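PDB 5OIU: type IV pilus assembly protein PilF from Thermus thermophilus HB8, which works as a hexameric AAA+ motor ATPase that binds ATP and powers the assembly of type IVa pili. Local coordinates for residues C[25-30]-C[38-43]; C[31-36]-C[101-106]; C[63-68]-C[77-82]; C[92-97]-C[107-112]. All blocks are in the same frame, centred on the assembly; numbering follows the deposited sequence.

Interaction 1 (C[25-30]-C[38-43]); sequences SDIHIE and VRLRID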
# COMPACT_ATOMS: atom_id res chain seq x y z
N SER C 25 -9.65 44.81 -15.20
CA SER C 25 -8.89 43.61 -14.86
C SER C 25 -9.78 42.42 -14.53
O SER C 25 -9.35 41.28 -14.73
CB SER C 25 -7.96 43.90 -13.69
OG SER C 25 -8.71 44.16 -12.53
N ASP C 26 -11.00 42.63 -14.03
CA ASP C 26 -11.86 41.51 -13.63
C ASP C 26 -13.33 41.89 -13.84
O ASP C 26 -13.71 43.06 -13.77
CB ASP C 26 -11.64 41.12 -12.16
CG ASP C 26 -10.15 40.89 -11.83
OD1 ASP C 26 -9.66 39.77 -12.07
OD2 ASP C 26 -9.46 41.83 -11.34
N ILE C 27 -14.15 40.87 -14.08
CA ILE C 27 -15.60 41.01 -14.23
C ILE C 27 -16.28 40.14 -13.19
O ILE C 27 -16.06 38.91 -13.17
CB ILE C 27 -16.07 40.57 -15.63
CG1 ILE C 27 -15.30 41.28 -16.73
CG2 ILE C 27 -17.54 40.79 -15.79
CD1 ILE C 27 -15.73 40.81 -18.10
N HIS C 28 -17.12 40.75 -12.35
CA HIS C 28 -17.86 40.05 -11.29
C HIS C 28 -19.34 40.05 -11.61
O HIS C 28 -19.95 41.12 -11.76
CB HIS C 28 -17.66 40.71 -9.93
CG HIS C 28 -16.25 40.71 -9.45
ND1 HIS C 28 -15.87 40.15 -8.25
CD2 HIS C 28 -15.12 41.22 -10.01
CE1 HIS C 28 -14.57 40.31 -8.09
NE2 HIS C 28 -14.09 40.97 -9.14
N ILE C 29 -19.94 38.85 -11.64
CA ILE C 29 -21.38 38.67 -11.86
C ILE C 29 -21.96 38.07 -10.58
O ILE C 29 -21.91 36.85 -10.37
CB ILE C 29 -21.65 37.79 -13.09
CG1 ILE C 29 -21.01 38.45 -14.32
CG2 ILE C 29 -23.15 37.63 -13.31
CD1 ILE C 29 -21.40 37.85 -15.66
N GLU C 30 -22.50 38.94 -9.72
CA GLU C 30 -22.94 38.55 -8.38
C GLU C 30 -24.45 38.47 -8.28
O GLU C 30 -25.12 39.51 -8.34
CB GLU C 30 -22.42 39.55 -7.33
CG GLU C 30 -21.02 40.11 -7.55
CD GLU C 30 -20.48 40.77 -6.28
OE1 GLU C 30 -19.26 40.68 -6.03
OE2 GLU C 30 -21.29 41.36 -5.52
N VAL C 38 -23.55 43.38 -11.80
CA VAL C 38 -22.32 43.18 -12.56
C VAL C 38 -21.37 44.29 -12.18
O VAL C 38 -21.73 45.47 -12.23
CB VAL C 38 -22.60 43.16 -14.07
CG1 VAL C 38 -21.31 43.05 -14.89
CG2 VAL C 38 -23.53 42.03 -14.40
N ARG C 39 -20.16 43.93 -11.76
CA ARG C 39 -19.14 44.90 -11.41
C ARG C 39 -17.90 44.65 -12.25
O ARG C 39 -17.61 43.51 -12.64
CB ARG C 39 -18.79 44.84 -9.91
CG ARG C 39 -19.97 45.08 -8.95
CD ARG C 39 -19.83 44.25 -7.64
NE ARG C 39 -19.07 44.95 -6.60
CZ ARG C 39 -18.67 44.39 -5.46
NH1 ARG C 39 -18.97 43.13 -5.18
NH2 ARG C 39 -17.98 45.11 -4.57
N LEU C 40 -17.15 45.73 -12.52
CA LEU C 40 -15.86 45.67 -13.20
C LEU C 40 -14.81 46.21 -12.25
O LEU C 40 -15.02 47.26 -11.64
CB LEU C 40 -15.87 46.51 -14.49
CG LEU C 40 -16.89 46.23 -15.61
CD1 LEU C 40 -16.68 47.12 -16.85
CD2 LEU C 40 -16.86 44.76 -16.03
N ARG C 41 -13.67 45.52 -12.13
CA ARG C 41 -12.51 46.14 -11.47
C ARG C 41 -11.72 47.00 -12.47
O ARG C 41 -11.13 46.48 -13.44
CB ARG C 41 -11.60 45.11 -10.81
CG ARG C 41 -10.75 45.76 -9.70
CD ARG C 41 -9.80 44.80 -8.97
NE ARG C 41 -10.51 43.79 -8.18
CZ ARG C 41 -10.90 43.96 -6.92
NH1 ARG C 41 -10.63 45.12 -6.31
NH2 ARG C 41 -11.53 42.98 -6.28
N ILE C 42 -11.71 48.31 -12.23
CA ILE C 42 -10.94 49.28 -13.00
C ILE C 42 -9.96 49.97 -12.06
O ILE C 42 -10.37 50.51 -11.02
CB ILE C 42 -11.86 50.32 -13.68
CG1 ILE C 42 -12.59 49.69 -14.87
CG2 ILE C 42 -11.09 51.58 -14.07
CD1 ILE C 42 -13.97 50.26 -15.08
N ASP C 43 -8.68 49.95 -12.41
CA ASP C 43 -7.63 50.58 -11.60
C ASP C 43 -7.69 50.16 -10.13
O ASP C 43 -7.51 50.97 -9.23
CB ASP C 43 -7.69 52.10 -11.72
CG ASP C 43 -7.52 52.59 -13.15
OD1 ASP C 43 -7.02 51.84 -14.02
OD2 ASP C 43 -7.89 53.75 -13.41

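Interaction 2 (C[31-36]-C[101-106]); sequences PRQNDV and TVYGEK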
# COMPACT_ATOMS: atom_id res chain seq x y z
N PRO C 31 -25.02 37.30 -8.03
CA PRO C 31 -26.42 37.26 -7.59
C PRO C 31 -26.56 37.88 -6.20
O PRO C 31 -25.76 37.60 -5.31
CB PRO C 31 -26.75 35.76 -7.59
CG PRO C 31 -25.43 35.12 -7.29
CD PRO C 31 -24.37 35.98 -7.93
N ARG C 32 -27.55 38.74 -6.04
CA ARG C 32 -27.89 39.35 -4.76
C ARG C 32 -29.32 38.93 -4.38
O ARG C 32 -29.91 38.03 -4.98
CB ARG C 32 -27.72 40.88 -4.83
CG ARG C 32 -26.27 41.34 -4.66
CD ARG C 32 -26.04 42.82 -5.02
NE ARG C 32 -24.61 43.13 -5.18
CZ ARG C 32 -24.12 44.32 -5.51
NH1 ARG C 32 -22.80 44.49 -5.65
NH2 ARG C 32 -24.94 45.35 -5.72
N GLN C 33 -29.88 39.59 -3.37
CA GLN C 33 -31.19 39.16 -2.87
C GLN C 33 -32.29 39.41 -3.90
O GLN C 33 -33.12 38.52 -4.15
CB GLN C 33 -31.51 39.88 -1.56
CG GLN C 33 -32.70 39.34 -0.82
CD GLN C 33 -32.86 40.03 0.52
OE1 GLN C 33 -32.77 41.26 0.60
NE2 GLN C 33 -33.06 39.25 1.58
N ASN C 34 -32.30 40.59 -4.52
CA ASN C 34 -33.36 40.97 -5.44
C ASN C 34 -32.90 41.25 -6.87
O ASN C 34 -33.76 41.50 -7.73
CB ASN C 34 -34.10 42.18 -4.87
CG ASN C 34 -34.74 41.85 -3.56
OD1 ASN C 34 -34.41 42.42 -2.52
ND2 ASN C 34 -35.64 40.86 -3.59
N ASP C 35 -31.60 41.17 -7.16
CA ASP C 35 -31.09 41.38 -8.50
C ASP C 35 -29.75 40.65 -8.65
O ASP C 35 -29.22 40.06 -7.70
CB ASP C 35 -30.94 42.87 -8.80
CG ASP C 35 -30.00 43.57 -7.84
OD1 ASP C 35 -29.88 43.12 -6.68
OD2 ASP C 35 -29.38 44.58 -8.25
N VAL C 36 -29.20 40.70 -9.85
CA VAL C 36 -27.81 40.33 -10.10
C VAL C 36 -27.07 41.61 -10.48
O VAL C 36 -27.49 42.33 -11.39
CB VAL C 36 -27.68 39.27 -11.21
CG1 VAL C 36 -26.24 39.01 -11.46
CG2 VAL C 36 -28.38 37.99 -10.81
N THR C 101 -23.06 30.61 -4.16
CA THR C 101 -23.35 31.53 -3.07
C THR C 101 -24.78 31.30 -2.61
O THR C 101 -25.50 30.45 -3.12
CB THR C 101 -23.18 33.01 -3.46
OG1 THR C 101 -24.27 33.40 -4.31
CG2 THR C 101 -21.87 33.23 -4.18
N VAL C 102 -25.17 32.10 -1.62
CA VAL C 102 -26.51 32.00 -1.06
C VAL C 102 -27.58 32.34 -2.09
O VAL C 102 -28.70 31.84 -1.99
CB VAL C 102 -26.58 32.92 0.18
CG1 VAL C 102 -28.00 33.42 0.43
CG2 VAL C 102 -26.01 32.17 1.40
N TYR C 103 -27.25 33.14 -3.10
CA TYR C 103 -28.23 33.62 -4.06
C TYR C 103 -28.09 32.99 -5.44
O TYR C 103 -28.79 33.40 -6.37
CB TYR C 103 -28.14 35.14 -4.16
CG TYR C 103 -28.52 35.85 -2.88
CD1 TYR C 103 -29.72 35.56 -2.23
CD2 TYR C 103 -27.69 36.81 -2.32
CE1 TYR C 103 -30.09 36.21 -1.07
CE2 TYR C 103 -28.04 37.46 -1.15
CZ TYR C 103 -29.24 37.16 -0.54
OH TYR C 103 -29.59 37.82 0.62
N GLY C 104 -27.22 31.99 -5.59
CA GLY C 104 -26.93 31.37 -6.87
C GLY C 104 -25.44 31.37 -7.11
O GLY C 104 -24.64 31.52 -6.18
N GLU C 105 -25.05 31.21 -8.37
CA GLU C 105 -23.64 31.12 -8.72
C GLU C 105 -23.07 32.48 -9.10
O GLU C 105 -23.65 33.20 -9.92
CB GLU C 105 -23.42 30.13 -9.85
CG GLU C 105 -23.82 28.72 -9.47
CD GLU C 105 -23.53 27.75 -10.58
OE1 GLU C 105 -24.41 27.57 -11.45
OE2 GLU C 105 -22.41 27.18 -10.59
N LYS C 106 -21.95 32.82 -8.49
CA LYS C 106 -21.21 34.02 -8.83
C LYS C 106 -20.11 33.64 -9.80
O LYS C 106 -19.46 32.62 -9.63
CB LYS C 106 -20.62 34.70 -7.59
CG LYS C 106 -19.64 35.79 -7.96
CD LYS C 106 -19.12 36.58 -6.77
CE LYS C 106 -18.20 37.69 -7.29
NZ LYS C 106 -17.69 38.59 -6.25

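Interaction 3 (C[63-68]-C[77-82]); sequences VVKIMG and LPQDGR. With ATP (adenosine-5'-triphosphate), chain Q.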
# COMPACT_ATOMS: atom_id res chain seq x y z
N VAL C 63 -24.11 30.67 -20.39
CA VAL C 63 -23.26 31.15 -21.47
C VAL C 63 -21.81 31.18 -21.03
O VAL C 63 -20.90 30.74 -21.74
CB VAL C 63 -23.71 32.54 -21.94
CG1 VAL C 63 -22.79 33.05 -23.01
CG2 VAL C 63 -25.14 32.49 -22.45
N VAL C 64 -21.58 31.69 -19.82
CA VAL C 64 -20.24 31.82 -19.30
C VAL C 64 -19.62 30.45 -19.03
O VAL C 64 -18.43 30.22 -19.28
CB VAL C 64 -20.31 32.71 -18.04
CG1 VAL C 64 -19.06 32.63 -17.28
CG2 VAL C 64 -20.59 34.13 -18.46
N LYS C 65 -20.44 29.50 -18.54
CA LYS C 65 -19.94 28.15 -18.27
C LYS C 65 -19.56 27.45 -19.56
O LYS C 65 -18.50 26.83 -19.65
CB LYS C 65 -20.97 27.33 -17.51
CG LYS C 65 -20.78 27.32 -16.02
CD LYS C 65 -21.73 26.37 -15.36
CE LYS C 65 -21.82 26.63 -13.88
NZ LYS C 65 -22.46 25.48 -13.20
N ILE C 66 -20.43 27.52 -20.58
CA ILE C 66 -20.13 26.87 -21.85
C ILE C 66 -18.88 27.48 -22.46
O ILE C 66 -18.05 26.77 -23.04
CB ILE C 66 -21.33 26.96 -22.81
CG1 ILE C 66 -22.36 25.91 -22.45
CG2 ILE C 66 -20.88 26.71 -24.24
CD1 ILE C 66 -23.72 26.27 -22.93
N MET C 67 -18.71 28.80 -22.34
CA MET C 67 -17.51 29.46 -22.85
C MET C 67 -16.25 28.91 -22.20
O MET C 67 -15.20 28.84 -22.85
CB MET C 67 -17.59 30.97 -22.62
CG MET C 67 -18.31 31.75 -23.71
SD MET C 67 -18.71 33.43 -23.21
CE MET C 67 -17.10 34.18 -23.34
N GLY C 68 -16.32 28.53 -20.93
CA GLY C 68 -15.16 28.01 -20.26
C GLY C 68 -15.08 26.51 -20.21
O GLY C 68 -14.17 25.98 -19.56
N LEU C 77 -20.70 22.91 -6.54
CA LEU C 77 -19.26 22.99 -6.36
C LEU C 77 -18.68 24.10 -7.24
O LEU C 77 -19.27 24.46 -8.26
CB LEU C 77 -18.59 21.66 -6.72
CG LEU C 77 -18.81 20.49 -5.76
CD1 LEU C 77 -18.16 19.22 -6.34
CD2 LEU C 77 -18.27 20.80 -4.36
N PRO C 78 -17.52 24.66 -6.87
CA PRO C 78 -16.89 25.68 -7.72
C PRO C 78 -16.03 25.05 -8.80
O PRO C 78 -15.34 24.06 -8.58
CB PRO C 78 -16.03 26.48 -6.73
CG PRO C 78 -15.67 25.48 -5.68
CD PRO C 78 -16.81 24.49 -5.59
N GLN C 79 -16.04 25.66 -9.99
CA GLN C 79 -15.28 25.16 -11.13
C GLN C 79 -14.43 26.28 -11.72
O GLN C 79 -14.62 27.46 -11.41
CB GLN C 79 -16.22 24.56 -12.18
CG GLN C 79 -17.47 23.92 -11.56
CD GLN C 79 -18.59 23.67 -12.56
OE1 GLN C 79 -18.37 23.15 -13.65
NE2 GLN C 79 -19.81 24.04 -12.17
N ASP C 80 -13.48 25.90 -12.59
CA ASP C 80 -12.58 26.84 -13.26
C ASP C 80 -12.35 26.43 -14.70
O ASP C 80 -12.39 25.25 -15.05
CB ASP C 80 -11.19 26.89 -12.65
CG ASP C 80 -11.23 26.84 -11.19
OD1 ASP C 80 -11.83 27.79 -10.66
OD2 ASP C 80 -10.67 25.90 -10.59
N GLY C 81 -12.02 27.43 -15.50
CA GLY C 81 -11.71 27.20 -16.89
C GLY C 81 -11.22 28.48 -17.51
O GLY C 81 -11.50 29.59 -17.02
N ARG C 82 -10.47 28.32 -18.58
CA ARG C 82 -10.02 29.46 -19.35
C ARG C 82 -10.98 29.69 -20.50
O ARG C 82 -11.50 28.73 -21.08
CB ARG C 82 -8.60 29.27 -19.87
CG ARG C 82 -7.88 30.56 -20.01
CD ARG C 82 -6.61 30.38 -20.75
NE ARG C 82 -5.51 30.02 -19.87
CZ ARG C 82 -4.27 30.47 -20.03
NH1 ARG C 82 -4.00 31.32 -21.02
NH2 ARG C 82 -3.31 30.10 -19.20
PG ATP Q . -2.97 26.37 -18.06
O1G ATP Q . -3.02 25.82 -16.64
O2G ATP Q . -2.55 25.35 -19.10
O3G ATP Q . -4.19 27.14 -18.49
PB ATP Q . -0.27 27.37 -18.13
O1B ATP Q . 0.19 26.73 -16.85
O2B ATP Q . 0.08 26.78 -19.47
O3B ATP Q . -1.87 27.56 -18.08
PA ATP Q . 0.37 29.73 -19.52
O1A ATP Q . 1.61 29.54 -20.36
O2A ATP Q . -0.98 29.59 -20.20
O3A ATP Q . 0.31 28.86 -18.17
O5' ATP Q . 0.53 31.22 -18.95
C5' ATP Q . -0.46 31.83 -18.13
C4' ATP Q . -0.20 33.33 -18.19
O4' ATP Q . 1.06 33.66 -17.59
C3' ATP Q . -0.15 33.79 -19.64
O3' ATP Q . -0.88 35.03 -19.66
C2' ATP Q . 1.35 33.93 -19.90
O2' ATP Q . 1.68 34.86 -20.95
C1' ATP Q . 1.91 34.30 -18.53
N9 ATP Q . 3.28 33.80 -18.31
C8 ATP Q . 3.68 32.53 -18.50
N7 ATP Q . 5.00 32.38 -18.19
C5 ATP Q . 5.47 33.57 -17.81
C6 ATP Q . 6.78 34.10 -17.36
N6 ATP Q . 7.87 33.30 -17.27
N1 ATP Q . 6.85 35.41 -17.04
C2 ATP Q . 5.76 36.21 -17.12
N3 ATP Q . 4.54 35.80 -17.52
C4 ATP Q . 4.33 34.51 -17.87

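Interaction 4 (C[92-97]-C[107-112]); sequences VDLRLS and AVMRLL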
# COMPACT_ATOMS: atom_id res chain seq x y z
N VAL C 92 -9.09 38.39 -26.08
CA VAL C 92 -8.63 38.33 -24.70
C VAL C 92 -8.89 36.95 -24.13
O VAL C 92 -9.91 36.33 -24.42
CB VAL C 92 -9.30 39.44 -23.85
CG1 VAL C 92 -10.81 39.46 -24.10
CG2 VAL C 92 -8.99 39.26 -22.38
N ASP C 93 -7.94 36.48 -23.32
CA ASP C 93 -8.09 35.25 -22.53
C ASP C 93 -8.58 35.59 -21.13
O ASP C 93 -7.97 36.41 -20.43
CB ASP C 93 -6.76 34.51 -22.43
CG ASP C 93 -6.64 33.40 -23.43
OD1 ASP C 93 -7.49 33.33 -24.37
OD2 ASP C 93 -5.70 32.59 -23.27
N LEU C 94 -9.64 34.92 -20.71
CA LEU C 94 -10.26 35.14 -19.42
C LEU C 94 -10.09 33.92 -18.53
O LEU C 94 -10.42 32.80 -18.95
CB LEU C 94 -11.74 35.47 -19.59
CG LEU C 94 -12.02 36.64 -20.53
CD1 LEU C 94 -12.90 36.23 -21.69
CD2 LEU C 94 -12.68 37.73 -19.72
N ARG C 95 -9.58 34.13 -17.33
CA ARG C 95 -9.66 33.15 -16.24
C ARG C 95 -11.08 33.17 -15.69
O ARG C 95 -11.52 34.17 -15.12
CB ARG C 95 -8.63 33.50 -15.16
CG ARG C 95 -8.26 32.39 -14.19
CD ARG C 95 -9.14 32.38 -12.93
NE ARG C 95 -9.29 33.68 -12.25
CZ ARG C 95 -8.32 34.27 -11.54
NH1 ARG C 95 -7.14 33.70 -11.43
NH2 ARG C 95 -8.55 35.45 -10.96
N LEU C 96 -11.82 32.08 -15.86
CA LEU C 96 -13.19 32.02 -15.39
C LEU C 96 -13.28 31.21 -14.09
O LEU C 96 -12.60 30.19 -13.94
CB LEU C 96 -14.10 31.40 -16.45
CG LEU C 96 -15.52 31.06 -15.96
CD1 LEU C 96 -16.24 32.27 -15.41
CD2 LEU C 96 -16.34 30.41 -17.05
N SER C 97 -14.11 31.67 -13.16
CA SER C 97 -14.32 30.99 -11.89
C SER C 97 -15.78 31.12 -11.49
O SER C 97 -16.30 32.24 -11.46
CB SER C 97 -13.42 31.57 -10.80
OG SER C 97 -14.02 31.44 -9.52
N ALA C 107 -19.93 34.45 -10.83
CA ALA C 107 -18.89 34.18 -11.81
C ALA C 107 -17.90 35.33 -11.78
O ALA C 107 -18.30 36.50 -11.78
CB ALA C 107 -19.49 33.99 -13.20
N VAL C 108 -16.61 35.01 -11.71
CA VAL C 108 -15.56 36.01 -11.85
C VAL C 108 -14.77 35.66 -13.09
O VAL C 108 -14.41 34.50 -13.31
CB VAL C 108 -14.65 36.08 -10.61
CG1 VAL C 108 -13.47 37.01 -10.88
CG2 VAL C 108 -15.41 36.60 -9.38
N MET C 109 -14.52 36.66 -13.93
CA MET C 109 -13.67 36.49 -15.09
C MET C 109 -12.52 37.49 -15.00
O MET C 109 -12.74 38.70 -15.12
CB MET C 109 -14.47 36.67 -16.38
CG MET C 109 -15.26 35.43 -16.76
SD MET C 109 -16.31 35.64 -18.21
CE MET C 109 -17.28 37.08 -17.74
N ARG C 110 -11.31 36.99 -14.75
CA ARG C 110 -10.14 37.86 -14.77
C ARG C 110 -9.63 37.98 -16.19
O ARG C 110 -9.42 36.97 -16.88
CB ARG C 110 -9.02 37.36 -13.86
CG ARG C 110 -7.72 38.18 -14.14
CD ARG C 110 -6.73 38.30 -12.97
NE ARG C 110 -7.29 38.93 -11.78
CZ ARG C 110 -7.00 38.51 -10.56
NH1 ARG C 110 -6.17 37.49 -10.41
NH2 ARG C 110 -7.53 39.09 -9.48
N LEU C 111 -9.41 39.21 -16.64
CA LEU C 111 -8.81 39.44 -17.94
C LEU C 111 -7.30 39.26 -17.84
O LEU C 111 -6.65 39.98 -17.07
CB LEU C 111 -9.17 40.82 -18.46
CG LEU C 111 -10.58 40.90 -19.06
CD1 LEU C 111 -11.63 41.11 -17.98
CD2 LEU C 111 -10.66 42.00 -20.09
N LEU C 112 -6.75 38.29 -18.57
CA LEU C 112 -5.31 38.07 -18.56
C LEU C 112 -4.61 39.08 -19.45
O LEU C 112 -5.18 39.57 -20.43
CB LEU C 112 -4.97 36.65 -19.03
CG LEU C 112 -5.60 35.42 -18.33
CD1 LEU C 112 -5.17 34.13 -19.04
CD2 LEU C 112 -5.29 35.34 -16.83

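Interaction 1 (C[25-30]-C[38-43])
The guanidinium of R39 meets the carboxylate of E30 at its edge, E30 CD lying in the guanidinium plane while the two flat groups stand nearly perpendicular, 84° apart. D26 OD2 takes the corresponding edge position at the R41 guanidinium, and the H28 ring has the carbonyl O of R39 near its plane at one edge. These groups share one face of a beta hairpin whose strands, 26-31 and 36-42, run antiparallel. H28 and R39 form a hydrogen-bonded pair: H28 N gives a nearly straight bond to R39 O at 2.8 Å, and R39 N answers to H28 O at the same length. Just before the first strand S25 N donates to R41 O (2.8 Å). The other face is apolar. There I27 CG1 packs alongside L40 CD2 at 3.9 Å, and I29 sits beside V38, on the side where helix 6-22 covers I27, V38 and L40. The polar face instead looks to the second subunit, where D211 takes R41 NE and H28 NE2, D213 takes R41 NH2 and the K171 carbonyl takes R39 NH2. Within the hairpin the D26–R41 ion pair is long; D26 OD2 also accepts from S25 OG, and OD1 pairs with R110, so R41 probably owes more of its hold to the aspartates across the interface. R39 reaches E30 because its chain bends at chi2 and chi3 (147° and 88°). That brings R39 NH1 to 2.6 Å from E30 OE1, a salt bridge whose hydrogen bond is bent and weak, with E30 OE2 also within 2.9 Å of R39 NH1.

Interaction 2 (C[31-36]-C[101-106])
The type I turn from T101 to G104 brings Y103 up to P31, their CA atoms 5.4 Å apart, and joins the strand pair 90-101 and 104-111 next to the loop between strands 26-31 and 36-42. The turn is braced from inside by T101: its OG1 accepts from Y103 N, an ST turn, and donates to G104 O at 2.7 Å, which T101 N reaches from the opposite face of the carbonyl plane. G104 has backbone angles (phi 128°) at which a side chain would jam against the preceding carbonyl. The P31 ring packs against the turn. Its CB lies 3.3 Å from Y103 O and 3.8 Å from Y103 CB, while its CD edge leans on the backbone of E105 and K106. Beyond it the chain climbs over the phenol. The R32–Q33 peptide lies flat on one face of the Y103 ring, with Q33 N 3.5 Å above its centre and R32 C nearer the rim. Q33 CA adds a CH-pi contact, 3.7 Å from the ring centroid and only 16° off the normal. Y103 CG stands anti to its carbonyl carbon (chi1 -65°), which swings the ring out beneath this peptide, and V102 CG1 covers part of the opposite face. Past the ring, the Q33 side chain runs by the hydroxyl, with CB 3.6 Å from Y103 OH. No hydrogen bond crosses between the two segments. The contact therefore rests on van der Waals and ring-face interactions, and the phenol hydroxyl is spent on E183 of the second subunit, tying this end of the sheet to the hexamer interface.

Interaction 3 (C[63-68]-C[77-82])
K65 stretches its extended chain across the side chain of Q79 at about a right angle, ending with NZ 3.2 Å from Q79 NE2. Both are donors, so this is proximity without a bond. N71, in the loop between the segments, serves both instead: its carbonyl takes K65 NZ and its amide gives to Q79 OE1, while E105 forms a salt bridge with K65 NZ. Further along, the end of helix 57-67 settles on strand 79-87 through two glycines. G68 O lies 3.8 Å from G81 CA, and a CB on G81 would collide with that carbonyl. G68 CA is equally close to the carbonyl O of R82. From here R82 turns away from the helix and into the nucleotide site, its chain bent at chi3 (-88°). Its NH2 touches both ends of the triphosphate, with weak, bent bonds to ATP O2A (2.6 Å) and ATP O3G (3.2 Å), while D93 holds NH1. Replacing R82 with an alanine would probably leave D93 without this charge partner and the alpha and gamma phosphates without a positive group on this flank. Because the P-loop grips the same ATP, R82 probably couples the N-terminal sheet to the nucleotide, through weak bonds and opposite charge.

Interaction 4 (C[92-97]-C[107-112])
Strands 90-101 and 104-111 form a beta hairpin in the six-stranded antiparallel sheet, and the L112 side chain at its end comes to about 4 Å from the bound ATP. R95 and R110 make a hydrogen-bonded pair, each backbone N reaching the other's O at 2.9 Å; S97 and V108 repeat the pattern at 2.8 Å. L112 N closes the ladder on D93 O. On the R95 face the two arginines run side by side, and R95 is bent at chi2 and chi3 (-91° and -50°), which folds its guanidinium back over its partner. R95 NH2 thus sits over one face of the R110 guanidinium, 3.2 Å from R110 NH1, and leans on R110 CB. The like charges are tolerated probably because R110 is paired with D26 through NE and with D211 of the second subunit through NH2. A serine in place of R95 would probably open a gap beside R110 CB and over that face of its guanidinium. On the other face L96 CD1 rests on M109 CG at 3.6 Å, and L94 CD2 reaches both M109 CB and L111 CG at 3.9 Å. These apolar groups look toward the helices: L94 packs on I16 and L111 on A19 of helix 6-22, L96 on V64 of helix 57-67. Strand 79-87 borders the hairpin on one side and strand 26-31 on the other.

Overall arrangement
All four contacts belong to the N-terminal antiparallel sheet and its helices. Interaction 1 closes first along the chain; interaction 2 spans a long excursion that contains interaction 3, and interaction 4 uses the same last strand, 104-111, as interaction 2. Interactions 1 and 4 lie about 10 Å apart between centres, with strands 26-31 and 104-111 adjacent, and interactions 3 and 4 are equally close. Interactions 2 and 4 are the most distant pair, at 19 Å. Salt bridges link neighbouring interactions, among them E30–K106 between interactions 1 and 2. The sheet therefore meets both ATP and the second subunit, which all four contacts touch, consistent with a role in relaying the nucleotide state.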